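Beta-lactamase Mb2281c (Mycobacterium bovis, PDB 3I7J) probably hydrolyses beta-lactams or related substrates, as a member of the family of serine beta-lactamases and penicillin-binding proteins. Local coordinates at residues A[47-52]-A[120-125]; A[59-64]-A[70-75]; A[76-81]-A[102-107]. All blocks are in the same frame, centred on the assembly; numbering follows the deposited sequence.

Contact 1: residues A[47-52]-A[120-125]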
loop_
_atom_site.group_PDB
_atom_site.type_symbol
_atom_site.label_atom_id
_atom_site.label_comp_id
_atom_site.label_asym_id
_atom_site.label_seq_id
_atom_site.Cartn_x
_atom_site.Cartn_y
_atom_site.Cartn_z
ATOM N N ALA A 47 1.141 6.619 -2.918
ATOM C CA ALA A 47 2.571 6.651 -2.615
ATOM C C ALA A 47 3.398 6.537 -3.896
ATOM O O ALA A 47 4.400 7.236 -4.061
ATOM C CB ALA A 47 2.933 5.519 -1.674
ATOM N N ARG A 48 2.981 5.655 -4.801
ATOM C CA ARG A 48 3.724 5.483 -6.041
ATOM C C ARG A 48 3.621 6.746 -6.885
ATOM O O ARG A 48 4.564 7.116 -7.595
ATOM C CB ARG A 48 3.201 4.285 -6.828
ATOM C CG ARG A 48 4.125 3.855 -7.956
ATOM C CD ARG A 48 5.475 3.451 -7.407
ATOM N NE ARG A 48 6.010 2.269 -8.072
ATOM C CZ ARG A 48 6.992 1.532 -7.574
ATOM N NH1 ARG A 48 7.431 0.474 -8.237
ATOM N NH2 ARG A 48 7.530 1.856 -6.401
ATOM N N ALA A 49 2.470 7.408 -6.807
ATOM C CA ALA A 49 2.256 8.646 -7.544
ATOM C C ALA A 49 3.181 9.727 -6.974
ATOM O O ALA A 49 3.764 10.517 -7.725
ATOM C CB ALA A 49 0.799 9.079 -7.429
ATOM N N ALA A 50 3.322 9.755 -5.647
ATOM C CA ALA A 50 4.200 10.733 -4.993
ATOM C C ALA A 50 5.672 10.444 -5.320
ATOM O O ALA A 50 6.496 11.356 -5.374
ATOM C CB ALA A 50 3.989 10.715 -3.481
ATOM N N GLN A 51 5.986 9.167 -5.522
ATOM C CA GLN A 51 7.334 8.753 -5.865
ATOM C C GLN A 51 7.653 9.218 -7.286
ATOM O O GLN A 51 8.758 9.685 -7.562
ATOM C CB GLN A 51 7.463 7.237 -5.770
ATOM C CG GLN A 51 7.565 6.712 -4.342
ATOM C CD GLN A 51 7.220 5.239 -4.253
ATOM O OE1 GLN A 51 7.489 4.478 -5.179
ATOM N NE2 GLN A 51 6.629 4.828 -3.137
ATOM N N VAL A 52 6.684 9.092 -8.185
ATOM C CA VAL A 52 6.879 9.531 -9.557
ATOM C C VAL A 52 7.083 11.050 -9.558
ATOM O O VAL A 52 7.923 11.564 -10.291
ATOM C CB VAL A 52 5.657 9.181 -10.452
ATOM C CG1 VAL A 52 5.832 9.801 -11.838
ATOM C CG2 VAL A 52 5.524 7.665 -10.578
ATOM N N GLY A 120 -6.303 13.446 -8.424
ATOM C CA GLY A 120 -6.899 12.253 -8.992
ATOM C C GLY A 120 -6.396 12.051 -10.410
ATOM O O GLY A 120 -6.065 10.938 -10.816
ATOM N N ARG A 121 -6.331 13.140 -11.167
ATOM C CA ARG A 121 -5.859 13.082 -12.541
ATOM C C ARG A 121 -4.362 12.827 -12.576
ATOM O O ARG A 121 -3.867 12.169 -13.484
ATOM C CB ARG A 121 -6.190 14.387 -13.268
ATOM C CG ARG A 121 -5.605 14.501 -14.663
ATOM C CD ARG A 121 -5.903 15.870 -15.246
ATOM N NE ARG A 121 -5.300 16.062 -16.559
ATOM C CZ ARG A 121 -5.452 17.158 -17.296
ATOM N NH1 ARG A 121 -6.189 18.164 -16.842
ATOM N NH2 ARG A 121 -4.881 17.246 -18.492
ATOM N N TYR A 122 -3.638 13.345 -11.589
ATOM C CA TYR A 122 -2.199 13.137 -11.544
ATOM C C TYR A 122 -1.906 11.655 -11.322
ATOM O O TYR A 122 -0.994 11.091 -11.934
ATOM C CB TYR A 122 -1.555 13.949 -10.417
ATOM C CG TYR A 122 -0.048 13.824 -10.413
ATOM C CD1 TYR A 122 0.739 14.662 -11.203
ATOM C CD2 TYR A 122 0.586 12.802 -9.695
ATOM C CE1 TYR A 122 2.114 14.485 -11.290
ATOM C CE2 TYR A 122 1.964 12.617 -9.775
ATOM C CZ TYR A 122 2.718 13.460 -10.578
ATOM O OH TYR A 122 4.069 13.269 -10.696
ATOM N N LEU A 123 -2.675 11.028 -10.434
ATOM C CA LEU A 123 -2.503 9.602 -10.143
ATOM C C LEU A 123 -2.660 8.777 -11.416
ATOM O O LEU A 123 -1.853 7.891 -11.702
ATOM C CB LEU A 123 -3.543 9.142 -9.110
ATOM C CG LEU A 123 -3.709 7.622 -8.940
ATOM C CD1 LEU A 123 -2.376 6.985 -8.560
ATOM C CD2 LEU A 123 -4.752 7.347 -7.872
ATOM N N THR A 124 -3.708 9.082 -12.172
ATOM C CA THR A 124 -4.007 8.382 -13.414
ATOM C C THR A 124 -2.873 8.498 -14.428
ATOM O O THR A 124 -2.394 7.494 -14.944
ATOM C CB THR A 124 -5.302 8.935 -14.052
ATOM O OG1 THR A 124 -6.388 8.793 -13.129
ATOM C CG2 THR A 124 -5.636 8.195 -15.338
ATOM N N GLU A 125 -2.436 9.723 -14.695
ATOM C CA GLU A 125 -1.384 9.960 -15.671
ATOM C C GLU A 125 0.001 9.503 -15.244
ATOM O O GLU A 125 0.836 9.173 -16.085
ATOM C CB GLU A 125 -1.325 11.449 -16.033
ATOM C CG GLU A 125 -2.678 12.067 -16.361
ATOM C CD GLU A 125 -2.588 13.551 -16.699
ATOM O OE1 GLU A 125 -1.579 14.191 -16.339
ATOM O OE2 GLU A 125 -3.537 14.077 -17.313
#

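Contact 2: residues A[59-64]-A[70-75]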
loop_
_atom_site.group_PDB
_atom_site.type_symbol
_atom_site.label_atom_id
_atom_site.label_comp_id
_atom_site.label_asym_id
_atom_site.label_seq_id
_atom_site.Cartn_x
_atom_site.Cartn_y
_atom_site.Cartn_z
ATOM N N VAL A 59 8.444 17.686 -6.691
ATOM C CA VAL A 59 8.751 17.874 -5.283
ATOM C C VAL A 59 9.944 17.006 -4.974
ATOM O O VAL A 59 10.374 16.201 -5.803
ATOM C CB VAL A 59 7.587 17.444 -4.354
ATOM C CG1 VAL A 59 6.426 18.428 -4.470
ATOM C CG2 VAL A 59 7.126 16.039 -4.714
ATOM N N ASN A 60 10.493 17.188 -3.782
ATOM C CA ASN A 60 11.617 16.388 -3.334
ATOM C C ASN A 60 11.118 15.706 -2.081
ATOM O O ASN A 60 10.093 16.093 -1.532
ATOM C CB ASN A 60 12.814 17.268 -2.994
ATOM C CG ASN A 60 13.253 18.122 -4.165
ATOM O OD1 ASN A 60 13.391 17.634 -5.291
ATOM N ND2 ASN A 60 13.482 19.403 -3.908
ATOM N N LEU A 61 11.834 14.684 -1.645
ATOM C CA LEU A 61 11.469 13.967 -0.443
ATOM C C LEU A 61 11.649 14.896 0.759
ATOM O O LEU A 61 10.904 14.813 1.733
ATOM C CB LEU A 61 12.360 12.734 -0.295
ATOM C CG LEU A 61 11.790 11.324 -0.513
ATOM C CD1 LEU A 61 10.521 11.334 -1.334
ATOM C CD2 LEU A 61 12.866 10.477 -1.157
ATOM N N ASP A 62 12.630 15.795 0.679
ATOM C CA ASP A 62 12.895 16.715 1.775
ATOM C C ASP A 62 12.100 18.018 1.647
ATOM O O ASP A 62 12.249 18.924 2.460
ATOM C CB ASP A 62 14.397 17.014 1.875
ATOM C CG ASP A 62 15.235 15.757 2.090
ATOM O OD1 ASP A 62 14.821 14.877 2.881
ATOM O OD2 ASP A 62 16.318 15.647 1.469
ATOM N N THR A 63 11.260 18.106 0.622
ATOM C CA THR A 63 10.432 19.291 0.421
ATOM C C THR A 63 9.491 19.461 1.615
ATOM O O THR A 63 8.760 18.546 1.964
ATOM C CB THR A 63 9.564 19.149 -0.831
ATOM O OG1 THR A 63 10.398 19.043 -1.985
ATOM C CG2 THR A 63 8.644 20.337 -0.984
ATOM N N PRO A 64 9.497 20.641 2.254
ATOM C CA PRO A 64 8.628 20.907 3.407
ATOM C C PRO A 64 7.149 20.717 3.066
ATOM O O PRO A 64 6.656 21.253 2.073
ATOM C CB PRO A 64 8.956 22.359 3.757
ATOM C CG PRO A 64 10.402 22.469 3.395
ATOM C CD PRO A 64 10.436 21.759 2.042
ATOM N N SER A 70 8.176 19.157 9.014
ATOM C CA SER A 70 7.730 17.956 8.313
ATOM C C SER A 70 8.008 18.098 6.809
ATOM O O SER A 70 8.020 19.212 6.279
ATOM C CB SER A 70 6.236 17.730 8.571
ATOM O OG SER A 70 5.723 16.668 7.782
ATOM N N THR A 71 8.242 16.975 6.131
ATOM C CA THR A 71 8.527 16.975 4.695
ATOM C C THR A 71 7.686 15.911 3.979
ATOM O O THR A 71 6.934 15.167 4.608
ATOM C CB THR A 71 10.022 16.674 4.404
ATOM O OG1 THR A 71 10.325 15.326 4.778
ATOM C CG2 THR A 71 10.939 17.626 5.193
ATOM N N VAL A 72 7.813 15.850 2.660
ATOM C CA VAL A 72 7.105 14.857 1.875
ATOM C C VAL A 72 7.440 13.455 2.419
ATOM O O VAL A 72 6.546 12.620 2.574
ATOM C CB VAL A 72 7.481 14.997 0.366
ATOM C CG1 VAL A 72 7.039 13.777 -0.430
ATOM C CG2 VAL A 72 6.800 16.251 -0.205
ATOM N N ARG A 73 8.711 13.212 2.748
ATOM C CA ARG A 73 9.132 11.913 3.280
ATOM C C ARG A 73 8.419 11.548 4.587
ATOM O O ARG A 73 8.097 10.379 4.801
ATOM C CB ARG A 73 10.649 11.875 3.524
ATOM C CG ARG A 73 11.185 10.474 3.865
ATOM C CD ARG A 73 12.555 10.533 4.541
ATOM N NE ARG A 73 13.507 11.310 3.758
ATOM C CZ ARG A 73 14.177 10.843 2.711
ATOM N NH1 ARG A 73 14.011 9.585 2.319
ATOM N NH2 ARG A 73 15.003 11.643 2.046
ATOM N N HIS A 74 8.195 12.531 5.463
ATOM C CA HIS A 74 7.510 12.277 6.734
ATOM C C HIS A 74 6.060 11.908 6.469
ATOM O O HIS A 74 5.479 11.076 7.169
ATOM C CB HIS A 74 7.506 13.506 7.659
ATOM C CG HIS A 74 8.858 13.919 8.150
ATOM N ND1 HIS A 74 9.746 14.633 7.374
ATOM C CD2 HIS A 74 9.453 13.768 9.359
ATOM C CE1 HIS A 74 10.828 14.909 8.082
ATOM N NE2 HIS A 74 10.674 14.395 9.290
ATOM N N LEU A 75 5.459 12.548 5.473
ATOM C CA LEU A 75 4.070 12.261 5.152
ATOM C C LEU A 75 3.921 10.841 4.619
ATOM O O LEU A 75 3.011 10.113 5.021
ATOM C CB LEU A 75 3.543 13.275 4.144
ATOM C CG LEU A 75 3.567 14.707 4.688
ATOM C CD1 LEU A 75 3.181 15.678 3.571
ATOM C CD2 LEU A 75 2.587 14.825 5.861
HETATM O O HOH W 1 12.863 14.442 4.699
#

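Contact 3: residues A[76-81]-A[102-107]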
loop_
_atom_site.group_PDB
_atom_site.type_symbol
_atom_site.label_atom_id
_atom_site.label_comp_id
_atom_site.label_asym_id
_atom_site.label_seq_id
_atom_site.Cartn_x
_atom_site.Cartn_y
_atom_site.Cartn_z
ATOM N N LEU A 76 4.831 10.443 3.734
ATOM C CA LEU A 76 4.813 9.108 3.144
ATOM C C LEU A 76 5.048 7.997 4.164
ATOM O O LEU A 76 4.463 6.914 4.062
ATOM C CB LEU A 76 5.881 9.020 2.048
ATOM C CG LEU A 76 5.562 9.721 0.721
ATOM C CD1 LEU A 76 6.821 9.898 -0.123
ATOM C CD2 LEU A 76 4.529 8.898 -0.023
ATOM N N ALA A 77 5.900 8.277 5.147
ATOM C CA ALA A 77 6.256 7.306 6.176
ATOM C C ALA A 77 5.458 7.428 7.479
ATOM O O ALA A 77 5.741 6.721 8.445
ATOM C CB ALA A 77 7.753 7.405 6.479
ATOM N N HIS A 78 4.472 8.318 7.503
ATOM C CA HIS A 78 3.640 8.513 8.686
ATOM C C HIS A 78 4.435 8.960 9.912
ATOM O O HIS A 78 4.236 8.446 11.014
ATOM C CB HIS A 78 2.870 7.224 9.015
ATOM C CG HIS A 78 2.037 6.720 7.881
ATOM N ND1 HIS A 78 0.902 7.370 7.445
ATOM C CD2 HIS A 78 2.209 5.666 7.048
ATOM C CE1 HIS A 78 0.413 6.740 6.391
ATOM N NE2 HIS A 78 1.188 5.704 6.130
ATOM N N THR A 79 5.345 9.911 9.725
ATOM C CA THR A 79 6.123 10.420 10.846
ATOM C C THR A 79 6.008 11.941 10.968
ATOM O O THR A 79 6.786 12.565 11.682
ATOM C CB THR A 79 7.633 10.052 10.730
ATOM O OG1 THR A 79 8.199 10.684 9.574
ATOM C CG2 THR A 79 7.816 8.546 10.623
ATOM N N SER A 80 5.026 12.535 10.295
ATOM C CA SER A 80 4.852 13.988 10.338
ATOM C C SER A 80 4.352 14.516 11.685
ATOM O O SER A 80 4.384 15.722 11.918
ATOM C CB SER A 80 3.883 14.441 9.242
ATOM O OG SER A 80 2.564 14.006 9.534
ATOM N N GLY A 81 3.898 13.621 12.563
ATOM C CA GLY A 81 3.395 14.036 13.861
ATOM C C GLY A 81 1.950 14.473 13.748
ATOM O O GLY A 81 1.327 14.919 14.714
ATOM N N TYR A 102 -4.932 11.812 7.124
ATOM C CA TYR A 102 -4.751 13.217 6.794
ATOM C C TYR A 102 -3.332 13.497 6.309
ATOM O O TYR A 102 -3.112 14.423 5.526
ATOM C CB TYR A 102 -5.112 14.111 7.991
ATOM C CG TYR A 102 -5.145 15.586 7.647
ATOM C CD1 TYR A 102 -4.065 16.412 7.946
ATOM C CD2 TYR A 102 -6.220 16.137 6.943
ATOM C CE1 TYR A 102 -4.045 17.746 7.548
ATOM C CE2 TYR A 102 -6.210 17.477 6.538
ATOM C CZ TYR A 102 -5.118 18.272 6.841
ATOM O OH TYR A 102 -5.079 19.587 6.428
ATOM N N GLY A 103 -2.375 12.696 6.771
ATOM C CA GLY A 103 -1.005 12.859 6.324
ATOM C C GLY A 103 -0.953 12.657 4.816
ATOM O O GLY A 103 -0.201 13.338 4.120
ATOM N N PHE A 104 -1.760 11.734 4.294
ATOM C CA PHE A 104 -1.768 11.491 2.858
ATOM C C PHE A 104 -2.539 12.567 2.108
ATOM O O PHE A 104 -2.292 12.795 0.925
ATOM C CB PHE A 104 -2.331 10.097 2.529
ATOM C CG PHE A 104 -1.265 9.048 2.302
ATOM C CD1 PHE A 104 -0.209 8.905 3.201
ATOM C CD2 PHE A 104 -1.319 8.205 1.196
ATOM C CE1 PHE A 104 0.784 7.939 3.004
ATOM C CE2 PHE A 104 -0.333 7.231 0.985
ATOM C CZ PHE A 104 0.719 7.103 1.893
ATOM N N THR A 105 -3.469 13.240 2.779
ATOM C CA THR A 105 -4.199 14.304 2.102
ATOM C C THR A 105 -3.251 15.479 1.918
ATOM O O THR A 105 -3.276 16.130 0.880
ATOM C CB THR A 105 -5.430 14.786 2.895
ATOM O OG1 THR A 105 -5.004 15.278 4.165
ATOM C CG2 THR A 105 -6.413 13.654 3.100
ATOM N N VAL A 106 -2.420 15.757 2.924
ATOM C CA VAL A 106 -1.465 16.860 2.806
ATOM C C VAL A 106 -0.470 16.516 1.697
ATOM O O VAL A 106 -0.025 17.392 0.946
ATOM C CB VAL A 106 -0.709 17.131 4.134
ATOM C CG1 VAL A 106 0.286 18.287 3.944
ATOM C CG2 VAL A 106 -1.705 17.508 5.229
ATOM N N LEU A 107 -0.148 15.229 1.587
ATOM C CA LEU A 107 0.773 14.738 0.561
ATOM C C LEU A 107 0.171 14.972 -0.824
ATOM O O LEU A 107 0.817 15.544 -1.704
ATOM C CB LEU A 107 1.034 13.245 0.755
ATOM C CG LEU A 107 1.885 12.558 -0.316
ATOM C CD1 LEU A 107 3.285 13.159 -0.308
ATOM C CD2 LEU A 107 1.952 11.058 -0.030
#

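Contact 1: residues A[47-52]-A[120-125]
A49 and V52 of helix 42-56 meet Y122 and L123 of helix 119-131 in a small, mostly buried helix-helix crossing in the helical part of the beta-lactamase fold. Over these short segments the axes pass 9.4 Å apart at 78°, nearly perpendicular, so each helix offers the other little more than one turn. The nearest backbone point is A49 over L123, and the alanine lets L123 come in with its CD1 resting 4.0 Å from A49 CB.

Y122 does most of the reaching. Its CG lies anti to the backbone N (chi1 -176°), which carries the ring from the flank of its own helix along to the other one. There the ring presents an edge rather than a face: CE2 lies 3.4 Å from A49 O, with that carbonyl oxygen close to the ring plane. Farther out, the phenol crosses the side chain of V52 at an angle, its OH 4.1 Å from V52 CG1. That hydroxyl is satisfied by E56, one turn farther along the helix of V52, so a polar bond at the end of the ring fastens a helix pair whose direct meeting has no hydrogen bond and is largely apolar.

The other faces of helix 42-56 are occupied too. R48 leaves the crossing and gives NH2 to Q51 OE1 at 2.9 Å, the oxygen lying somewhat out of the guanidinium plane, while its NE forms a salt bridge with D162 of helix 153-164. Q51 packs on helix 171-177. A50 rests on L107 of helix 101-115, and Y122 also touches V111 and S115 there, which leaves this crossing wedged beside helix 101-115, which directly precedes 119-131 in the chain.

Contact 2: residues A[59-64]-A[70-75]
L61 O, at the heart of this contact, receives R73 N at 2.9 Å. A second backbone bond runs from V72 N to T63 O, also at 2.9 Å. Together these two grips hold the start of helix 72-76 to the turn in loop 59-64, and the packed side builds on them. V72 points into the loop with its CB 3.4 Å from N60 O, and its two methyls are shared out: CG2 approaches T63 CB and V59, while CG1 faces L61 CD1. Behind this, V72 also touches L107 and V59 touches A53 and E114, so the inner edge merges with helices 101-115 and 42-56.

The loop here is a type I beta turn from N60 to T63, with N60 N also bonded to T63 OG1 at 2.6 Å, and T71 takes the N-cap position of the helix that follows. P64 and T71 form a single beta bridge beside that start. T71 OG1 stands between its backbone N and carbonyl carbon (chi1 67°), which brings it 3.1 Å from L61 O and into a hydrogen bond with H74 ND1 at 2.7 Å.

Toward solvent the contact turns polar and slacker. R73, bent at chi3, spreads its guanidinium so that L61 CB lies over one face and D62 OD1 meets the edge in plane. The salt bridge from R73 NH2 to D62 OD1 is long at 3.3 Å and weak, with the carboxylate turned 47° from the guanidinium plane. A water fills in, donating to D62 OD1, contacting T71 OG1 and weakly accepting from R73 NE, while R73 NH1 turns to Q181.

Contact 3: residues A[76-81]-A[102-107]
Segment 76-81 runs off the end of helix 72-76 while 102-107 belongs to helix 101-115, and their backbones stay well apart: CA of L76 is 7.0 Å from that of F104, and CA of H78 is 6.8 Å from that of G103. H78 ends the short helix in a Schellman motif, its positive phi (61°) turning the chain away after two bonds back into the last turn. The gap is therefore bridged by side chains.

H78 and F104 make the first bridge. Their planes are almost parallel, 7° apart, but slid so far that the rings barely overlap, and the centroids stand 5.4 Å from each other. Only the neighbouring corners meet, H78 CE1 lying 3.6 Å from F104 CE1. The same CE1 of F104 is 4.0 Å from L76 O, which sits at the ring's edge near its plane. F104 also touches K43 and V46 of helix 42-56.

L76 and L107 make the second bridge, crossing at about a right angle. Their CD2 methyls are 3.4 Å apart, closer than usual carbon contact, so the exact spacing is doubtful. L107 CD2 also lies over the centre of the F104 ring, and A50 of helix 42-56 touches L76.

The contact is thus largely apolar and aromatic, with a histidine ring and one carbonyl oxygen at its margin and no polar bond between the segments. H78 and F104 both touch K43, and H78 also meets Y99 and W200. S40 and K43 fit the SxxK pattern, and Y99 the tyrosine of a YxN-type motif, as in serine beta-lactamases, so this packing probably lies directly beside the presumed active site.

Contacts 1 and 3 are buried and largely apolar, whereas contact 2 lies farther from the centre of the chain, partly in solvent, and adds backbone bonds, a weak salt bridge and a water. Helix 42-56 ties the first and third together: A50 CB is 3.9 Å from L76 CD2 and 4.0 Å from L107 CD2. Contacts 2 and 3 use opposite ends of the short helix 72-76, its start against the loop and its finish against helix 101-115, and are joined where H74 O probably accepts from T79 N at 2.8 Å. Contacts 1 and 2 do not touch. Along the chain, both later contacts sit inside the loop that contact 1 closes.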